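Local coordinates for protein putative chorismate mutase (Yersinia pestis biovar Microtus str. 91001, PDB 2GBB) that catalyses the Claisen rearrangement of chorismate to prephenate as a secreted, all-helical chorismate mutase and may contribute to pathogenicity, at residues K24-L29 with G87-P92; E56-L61 with K106-I111; E113-K116 with E122-D125. One frame throughout, in Å; residues are numbered along the deposited sequence. Where two conformers were deposited one is given.

Contact 1. Residues K24-L29 with G87-P92; sequences KAENHL and GWQPKP
The carboxylate of E26 lies against the ring of P90, and this van der Waals touch is the main meeting of K24-L29 with G87-P92. The two side chains come from opposite directions, and both carboxylate oxygens rest near one ring carbon: OE1 of E26 is 3.6 Å and OE2 of E26 is 3.7 Å from CG of P90. Beyond CG the glutamate chain is extended, which carries its charged end across from helix 17-26 to the loop.

The polar approach is looser. NE2 of Q89, in one of two deposited conformers, stays 3.9 Å from OE1 of E26, too long for a hydrogen bond. A firmer tie of the loop to this helix lies nearby, where N of K91 bonds to OD1 of D19, whose side chain also touches P90 and W88.

The helix ends in a Schellman motif, with H28 at positive phi, N of L29 bonded to O of K24 and N of H28 to O of A25. K24, in the same last turn, probably binds substrate.

Across the segments, then, an exposed carboxylate rests on a buried proline with no directional bond, and the touch itself gives little specificity.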
loop_
_atom_site.group_PDB
_atom_site.type_symbol
_atom_site.label_atom_id
_atom_site.label_comp_id
_atom_site.label_asym_id
_atom_site.label_seq_id
_atom_site.Cartn_x
_atom_site.Cartn_y
_atom_site.Cartn_z
ATOM N N LYS A 24 5.525 -6.128 9.220
ATOM C CA LYS A 24 6.085 -4.836 8.856
ATOM C C LYS A 24 5.326 -3.659 9.501
ATOM O O LYS A 24 5.920 -2.724 10.027
ATOM C CB LYS A 24 6.148 -4.734 7.319
ATOM C CG LYS A 24 7.314 -5.600 6.751
ATOM C CD LYS A 24 7.290 -5.645 5.188
ATOM C CE LYS A 24 8.417 -6.519 4.605
ATOM N NZ LYS A 24 8.209 -6.435 3.050
ATOM N N ALA A 25 3.999 -3.701 9.461
ATOM C CA ALA A 25 3.174 -2.620 10.028
ATOM C C ALA A 25 3.428 -2.473 11.510
ATOM O O ALA A 25 3.628 -1.367 11.982
ATOM C CB ALA A 25 1.641 -2.878 9.748
ATOM N N GLU A 26 3.443 -3.603 12.223
ATOM C CA GLU A 26 3.730 -3.710 13.678
ATOM C C GLU A 26 5.037 -3.004 14.018
ATOM O O GLU A 26 5.219 -2.385 15.081
ATOM C CB GLU A 26 3.966 -5.202 13.945
ATOM C CG GLU A 26 3.619 -5.813 15.261
ATOM C CD GLU A 26 3.452 -7.355 15.118
ATOM O OE1 GLU A 26 2.426 -7.868 15.662
ATOM O OE2 GLU A 26 4.342 -8.067 14.477
ATOM N N ASN A 27 5.996 -3.136 13.115
ATOM C CA ASN A 27 7.351 -2.652 13.415
ATOM C C ASN A 27 7.662 -1.346 12.720
ATOM O O ASN A 27 8.791 -0.882 12.772
ATOM C CB ASN A 27 8.369 -3.754 13.056
ATOM C CG ASN A 27 8.319 -4.848 14.028
ATOM O OD1 ASN A 27 8.705 -4.644 15.180
ATOM N ND2 ASN A 27 7.784 -6.024 13.624
ATOM N N HIS A 28 6.644 -0.782 12.041
ATOM C CA HIS A 28 6.807 0.447 11.252
ATOM C C HIS A 28 7.914 0.293 10.207
ATOM O O HIS A 28 8.710 1.225 9.998
ATOM C CB HIS A 28 7.089 1.649 12.159
ATOM C CG HIS A 28 6.002 1.926 13.151
ATOM N ND1 HIS A 28 6.166 2.781 14.223
ATOM C CD2 HIS A 28 4.738 1.458 13.242
ATOM C CE1 HIS A 28 5.051 2.823 14.929
ATOM N NE2 HIS A 28 4.170 2.032 14.352
ATOM N N LEU A 29 8.006 -0.889 9.572
ATOM C CA LEU A 29 9.032 -1.101 8.562
ATOM C C LEU A 29 8.511 -0.841 7.155
ATOM O O LEU A 29 7.331 -1.120 6.863
ATOM C CB LEU A 29 9.624 -2.514 8.624
ATOM C CG LEU A 29 10.454 -2.867 9.861
ATOM C CD1 LEU A 29 10.519 -4.362 10.045
ATOM C CD2 LEU A 29 11.789 -2.261 9.851
ATOM N N GLY A 87 -6.521 -8.288 17.204
ATOM C CA GLY A 87 -6.668 -9.761 17.370
ATOM C C GLY A 87 -6.776 -10.637 16.102
ATOM O O GLY A 87 -7.197 -11.801 16.193
ATOM N N TRP A 88 -6.456 -10.084 14.916
ATOM C CA TRP A 88 -5.719 -10.880 13.925
ATOM C C TRP A 88 -4.287 -10.513 14.215
ATOM O O TRP A 88 -3.953 -9.343 14.311
ATOM C CB TRP A 88 -6.022 -10.558 12.457
ATOM C CG TRP A 88 -4.996 -11.230 11.516
ATOM C CD1 TRP A 88 -5.034 -12.511 11.070
ATOM C CD2 TRP A 88 -3.792 -10.653 10.958
ATOM N NE1 TRP A 88 -3.945 -12.778 10.264
ATOM C CE2 TRP A 88 -3.166 -11.656 10.182
ATOM C CE3 TRP A 88 -3.180 -9.392 11.049
ATOM C CZ2 TRP A 88 -1.969 -11.435 9.478
ATOM C CZ3 TRP A 88 -1.982 -9.172 10.343
ATOM C CH2 TRP A 88 -1.389 -10.194 9.579
ATOM N N GLN A 89 -3.440 -11.511 14.380
ATOM C CA GLN A 89 -2.038 -11.267 14.664
ATOM C C GLN A 89 -1.154 -12.007 13.645
ATOM O O GLN A 89 -1.451 -13.128 13.248
ATOM C CB GLN A 89 -1.733 -11.752 16.090
ATOM C CG GLN A 89 -0.478 -12.657 16.259
ATOM C CD GLN A 89 0.641 -12.018 17.079
ATOM O OE1 GLN A 89 0.531 -11.867 18.302
ATOM N NE2 GLN A 89 1.735 -11.665 16.411
ATOM N N PRO A 90 -0.112 -11.334 13.141
ATOM C CA PRO A 90 0.780 -12.011 12.220
ATOM C C PRO A 90 1.569 -13.145 12.894
ATOM O O PRO A 90 1.919 -13.058 14.063
ATOM C CB PRO A 90 1.706 -10.892 11.745
ATOM C CG PRO A 90 1.627 -9.851 12.776
ATOM C CD PRO A 90 0.253 -9.927 13.341
ATOM N N LYS A 91 1.807 -14.208 12.156
ATOM C CA LYS A 91 2.696 -15.282 12.597
ATOM C C LYS A 91 4.152 -14.798 12.742
ATOM O O LYS A 91 4.522 -13.792 12.144
ATOM C CB LYS A 91 2.575 -16.462 11.612
ATOM C CG LYS A 91 1.243 -17.232 11.806
ATOM C CD LYS A 91 1.038 -18.304 10.719
ATOM C CE LYS A 91 -0.467 -18.662 10.548
ATOM N NZ LYS A 91 -0.650 -19.652 9.399
ATOM N N PRO A 92 4.988 -15.490 13.564
ATOM C CA PRO A 92 6.393 -15.062 13.705
ATOM C C PRO A 92 7.110 -15.059 12.346
ATOM O O PRO A 92 7.003 -16.026 11.577
ATOM C CB PRO A 92 7.000 -16.168 14.583
ATOM C CG PRO A 92 5.907 -16.712 15.331
ATOM C CD PRO A 92 4.728 -16.703 14.368
#

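Contact 2. Residues E56-L61 with K106-I111; sequences ESIKPL and KILEQI
I58 and L61 of helix 55-82 meet L108 and I111 of helix 93-117, a wholly apolar helix-helix contact inside the all-helical fold of this chorismate mutase. Ahead of them, OG of S57 bonds to O of N54 and N of K154, tying the start of the segment to the preceding turn and to the C-terminal tail.

I58 is the first residue to reach across. The I58 and L108 side chains cross at a slant, CD1 meeting CD2, and A48 of helix 34-50 and V153 also touch I58. L108 has CG anti to its carbonyl carbon (chi1 -64°), and although its CB does not point straight at the other helix, the branch ending in CD2 comes over to the isoleucine.

The helix is kinked at P60 and L61, whose backbone nitrogens have no bond to the preceding turn; P60, a proline, has no N-H to donate. L61 then points inward again and reaches I111 tip to tip. Helix 140-150 closes in on this pair, with I146 and T149 against L61 and F150 against I111.

All four touching residues are buried. CD1 of I58 and CD2 of L108 are modelled 3.3 Å apart, an uncertain tightness, whereas CD1 of L61 lies 3.7 Å from CD1 of I111.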
loop_
_atom_site.group_PDB
_atom_site.type_symbol
_atom_site.label_atom_id
_atom_site.label_comp_id
_atom_site.label_asym_id
_atom_site.label_seq_id
_atom_site.Cartn_x
_atom_site.Cartn_y
_atom_site.Cartn_z
ATOM N N GLU A 56 19.411 -17.334 -14.886
ATOM C CA GLU A 56 18.976 -16.006 -15.328
ATOM C C GLU A 56 17.496 -15.969 -15.861
ATOM O O GLU A 56 16.770 -14.978 -15.647
ATOM C CB GLU A 56 19.937 -15.466 -16.394
ATOM C CG GLU A 56 19.913 -13.961 -16.576
ATOM C CD GLU A 56 21.056 -13.252 -15.857
ATOM O OE1 GLU A 56 21.101 -13.307 -14.601
ATOM O OE2 GLU A 56 21.906 -12.627 -16.556
ATOM N N SER A 57 17.026 -17.066 -16.488
ATOM C CA SER A 57 15.614 -17.163 -16.976
ATOM C C SER A 57 14.543 -17.155 -15.861
ATOM O O SER A 57 13.361 -16.917 -16.133
ATOM C CB SER A 57 15.398 -18.403 -17.848
ATOM O OG SER A 57 15.128 -19.563 -17.068
ATOM N N ILE A 58 14.977 -17.433 -14.633
ATOM C CA ILE A 58 14.152 -17.456 -13.425
ATOM C C ILE A 58 13.905 -16.072 -12.759
ATOM O O ILE A 58 12.865 -15.830 -12.115
ATOM C CB ILE A 58 14.833 -18.442 -12.435
ATOM C CG1 ILE A 58 14.179 -19.805 -12.618
ATOM C CG2 ILE A 58 14.828 -17.956 -10.960
ATOM C CD1 ILE A 58 12.658 -19.772 -12.309
ATOM N N LYS A 59 14.852 -15.166 -12.942
ATOM C CA LYS A 59 14.784 -13.869 -12.262
ATOM C C LYS A 59 13.555 -13.012 -12.539
ATOM O O LYS A 59 13.027 -12.433 -11.588
ATOM C CB LYS A 59 16.071 -13.052 -12.458
ATOM C CG LYS A 59 16.005 -11.707 -11.755
ATOM C CD LYS A 59 17.367 -11.045 -11.730
ATOM C CE LYS A 59 17.272 -9.693 -10.942
ATOM N NZ LYS A 59 18.709 -9.191 -10.945
ATOM N N PRO A 60 13.093 -12.928 -13.820
ATOM C CA PRO A 60 11.876 -12.199 -14.085
ATOM C C PRO A 60 10.679 -12.716 -13.280
ATOM O O PRO A 60 9.927 -11.931 -12.719
ATOM C CB PRO A 60 11.719 -12.370 -15.615
ATOM C CG PRO A 60 13.137 -12.382 -16.070
ATOM C CD PRO A 60 13.661 -13.406 -15.101
ATOM N N LEU A 61 10.554 -14.030 -13.172
ATOM C CA LEU A 61 9.510 -14.663 -12.363
ATOM C C LEU A 61 9.663 -14.310 -10.890
ATOM O O LEU A 61 8.695 -13.996 -10.240
ATOM C CB LEU A 61 9.603 -16.176 -12.454
ATOM C CG LEU A 61 8.341 -17.025 -12.325
ATOM C CD1 LEU A 61 8.692 -18.351 -11.656
ATOM C CD2 LEU A 61 7.074 -16.350 -11.775
ATOM N N LYS A 106 9.307 -25.392 -4.217
ATOM C CA LYS A 106 8.295 -26.258 -4.819
ATOM C C LYS A 106 7.838 -25.729 -6.169
ATOM O O LYS A 106 7.608 -26.494 -7.113
ATOM C CB LYS A 106 7.127 -26.429 -3.871
ATOM C CG LYS A 106 7.500 -27.247 -2.630
ATOM C CD LYS A 106 6.252 -27.784 -1.942
ATOM C CE LYS A 106 6.547 -28.283 -0.514
ATOM N NZ LYS A 106 5.267 -28.876 0.052
ATOM N N ILE A 107 7.768 -24.413 -6.277
ATOM C CA ILE A 107 7.379 -23.780 -7.525
ATOM C C ILE A 107 8.432 -24.069 -8.604
ATOM O O ILE A 107 8.113 -24.448 -9.707
ATOM C CB ILE A 107 7.155 -22.224 -7.299
ATOM C CG1 ILE A 107 5.857 -21.984 -6.505
ATOM C CG2 ILE A 107 7.176 -21.468 -8.629
ATOM C CD1 ILE A 107 5.804 -20.648 -5.751
ATOM N N LEU A 108 9.696 -23.896 -8.269
ATOM C CA LEU A 108 10.777 -24.144 -9.211
ATOM C C LEU A 108 10.920 -25.633 -9.601
ATOM O O LEU A 108 11.217 -25.942 -10.751
ATOM C CB LEU A 108 12.104 -23.646 -8.626
ATOM C CG LEU A 108 12.272 -22.147 -8.362
ATOM C CD1 LEU A 108 13.752 -21.906 -7.990
ATOM C CD2 LEU A 108 11.908 -21.361 -9.552
ATOM N N GLU A 109 10.748 -26.514 -8.630
ATOM C CA GLU A 109 10.723 -27.956 -8.874
ATOM C C GLU A 109 9.578 -28.315 -9.817
ATOM O O GLU A 109 9.772 -29.079 -10.763
ATOM C CB GLU A 109 10.569 -28.757 -7.572
ATOM C CG GLU A 109 11.765 -28.628 -6.680
ATOM C CD GLU A 109 11.595 -29.337 -5.340
ATOM O OE1 GLU A 109 10.515 -29.311 -4.722
ATOM O OE2 GLU A 109 12.572 -29.923 -4.884
ATOM N N GLN A 110 8.400 -27.741 -9.582
ATOM C CA GLN A 110 7.259 -28.031 -10.422
ATOM C C GLN A 110 7.416 -27.522 -11.858
ATOM O O GLN A 110 7.028 -28.209 -12.835
ATOM C CB GLN A 110 5.999 -27.444 -9.787
ATOM C CG GLN A 110 4.682 -27.928 -10.407
ATOM C CD GLN A 110 4.575 -29.450 -10.484
ATOM O OE1 GLN A 110 4.850 -30.150 -9.520
ATOM N NE2 GLN A 110 4.169 -29.954 -11.636
ATOM N N ILE A 111 7.916 -26.301 -11.998
ATOM C CA ILE A 111 8.217 -25.756 -13.326
ATOM C C ILE A 111 9.246 -26.606 -14.103
ATOM O O ILE A 111 9.063 -26.870 -15.303
ATOM C CB ILE A 111 8.706 -24.278 -13.256
ATOM C CG1 ILE A 111 7.520 -23.336 -12.976
ATOM C CG2 ILE A 111 9.347 -23.873 -14.576
ATOM C CD1 ILE A 111 7.934 -21.859 -12.597
#

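Contact 3. Residues E113-K116 with E122-D125; sequences EELK and EMGD
The selenomethionine side chain of M123 slants across E114 and L115, two neighbours near the end of helix 93-117. Its CG stands anti to the carbonyl carbon, and the chain runs extended through chi2 before it bends at chi3 (77°). That bend brings the methyl group back to the helix, where CE of M123 is 3.6 Å from CB of E114.

L115 meets the same methyl from another side. Its CB points away from the loop, but the end of the side chain returns, so that CD1 of L115 is 3.9 Å from CE of M123 and 4.0 Å from SE of M123. The methyl thus sits in the angle between CB of E114 and CD1 of L115, with OE1 of E114 also near.

E114 itself extends beyond CG and sends its carboxylate past the M123 chain, with OE1 of E114 3.1 Å from CG of M123, a close approach that is not a hydrogen bond. The polar partners of this group lie around it: OE2 takes bonds from N of Q5 and NE2 of Q110, and OE1 takes one from N of G4. A water adds to them, donating to OE1 of E114 at 2.9 Å and accepting from N of G124 at 3.0 Å.

The segments therefore meet through van der Waals contacts and one water bridge. A buried carboxylate gripped by several N-H donors and a water is probably stabilised as the anion; it joins the helix directly to G4 and Q5 and, through water, to the loop that ends at D125, the N-cap of helix 126-132.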
loop_
_atom_site.group_PDB
_atom_site.type_symbol
_atom_site.label_atom_id
_atom_site.label_comp_id
_atom_site.label_asym_id
_atom_site.label_seq_id
_atom_site.Cartn_x
_atom_site.Cartn_y
_atom_site.Cartn_z
ATOM N N GLU A 113 10.079 -29.880 -13.636
ATOM C CA GLU A 113 9.331 -31.083 -14.008
ATOM C C GLU A 113 8.444 -30.842 -15.264
ATOM O O GLU A 113 8.571 -31.551 -16.292
ATOM C CB GLU A 113 8.507 -31.576 -12.806
ATOM C CG GLU A 113 7.963 -33.025 -12.922
ATOM C CD GLU A 113 6.431 -33.089 -13.204
ATOM O OE1 GLU A 113 5.946 -32.359 -14.098
ATOM O OE2 GLU A 113 5.711 -33.888 -12.531
ATOM N N GLU A 114 7.578 -29.835 -15.209
ATOM C CA GLU A 114 6.654 -29.586 -16.306
ATOM C C GLU A 114 7.336 -29.307 -17.630
ATOM O O GLU A 114 6.892 -29.759 -18.682
ATOM C CB GLU A 114 5.683 -28.457 -15.954
ATOM C CG GLU A 114 4.755 -28.862 -14.786
ATOM C CD GLU A 114 3.460 -28.073 -14.731
ATOM O OE1 GLU A 114 3.073 -27.465 -15.757
ATOM O OE2 GLU A 114 2.823 -28.060 -13.660
ATOM N N LEU A 115 8.391 -28.507 -17.571
ATOM C CA LEU A 115 9.183 -28.131 -18.736
ATOM C C LEU A 115 9.816 -29.357 -19.390
ATOM O O LEU A 115 9.949 -29.394 -20.625
ATOM C CB LEU A 115 10.293 -27.158 -18.322
ATOM C CG LEU A 115 10.246 -25.680 -18.731
ATOM C CD1 LEU A 115 8.873 -25.129 -19.172
ATOM C CD2 LEU A 115 10.970 -24.793 -17.699
ATOM N N LYS A 116 10.244 -30.313 -18.560
ATOM C CA LYS A 116 10.808 -31.591 -19.037
ATOM C C LYS A 116 9.725 -32.499 -19.659
ATOM O O LYS A 116 9.886 -32.999 -20.769
ATOM C CB LYS A 116 11.533 -32.322 -17.892
ATOM C CG LYS A 116 12.761 -31.579 -17.390
ATOM C CD LYS A 116 13.203 -31.957 -15.943
ATOM C CE LYS A 116 14.547 -31.301 -15.653
ATOM N NZ LYS A 116 15.108 -31.521 -14.272
ATOM N N GLU A 122 -0.177 -28.410 -22.241
ATOM C CA GLU A 122 -0.651 -29.093 -21.034
ATOM C C GLU A 122 -0.474 -28.198 -19.807
ATOM O O GLU A 122 -1.104 -28.414 -18.762
ATOM C CB GLU A 122 0.091 -30.414 -20.816
ATOM C CG GLU A 122 -0.253 -31.545 -21.767
ATOM C CD GLU A 122 0.816 -32.638 -21.743
ATOM O OE1 GLU A 122 1.882 -32.434 -22.367
ATOM O OE2 GLU A 122 0.594 -33.688 -21.087
HETATM N N MSE A 123 0.382 -27.190 -19.936
HETATM C CA MSE A 123 0.697 -26.322 -18.807
HETATM C C MSE A 123 -0.319 -25.196 -18.676
HETATM O O MSE A 123 -1.090 -24.935 -19.607
HETATM C CB MSE A 123 2.121 -25.765 -18.918
HETATM C CG MSE A 123 3.221 -26.823 -18.831
HETATM SE SE MSE A 123 4.992 -26.082 -19.220
HETATM C CE MSE A 123 5.351 -25.158 -17.471
ATOM N N GLY A 124 -0.311 -24.536 -17.516
ATOM C CA GLY A 124 -1.273 -23.487 -17.197
ATOM C C GLY A 124 -1.299 -22.404 -18.257
ATOM O O GLY A 124 -0.243 -21.975 -18.743
ATOM N N ASP A 125 -2.513 -22.003 -18.635
ATOM C CA ASP A 125 -2.724 -20.852 -19.508
ATOM C C ASP A 125 -3.211 -19.619 -18.734
ATOM O O ASP A 125 -3.498 -19.687 -17.529
ATOM C CB ASP A 125 -3.654 -21.188 -20.687
ATOM C CG ASP A 125 -5.119 -21.088 -20.331
ATOM O OD1 ASP A 125 -5.586 -21.798 -19.403
ATOM O OD2 ASP A 125 -5.813 -20.302 -21.005
HETATM O O HOH W 1 1.552 -25.027 -15.155
#

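Contacts 2 and 3 share helix 93-117 and lie on the same side of the chain's centre, about 12 Å apart between centres, with segments 106-111 and 113-116 nearly continuous in sequence. Contact 1 sits on the opposite side, its centre about 29 Å from that of contact 2 and about 37 Å from that of contact 3. Along the chain, contacts 1 and 2 interleave: 56-61 falls between 24-29 and 87-92, and 106-111 follows. Contact 3 comes last, after both have closed. Helix 93-117, which carries the probable substrate-binding R97, thus runs from the side of contact 1, whose loop leads into it, to that of contacts 2 and 3.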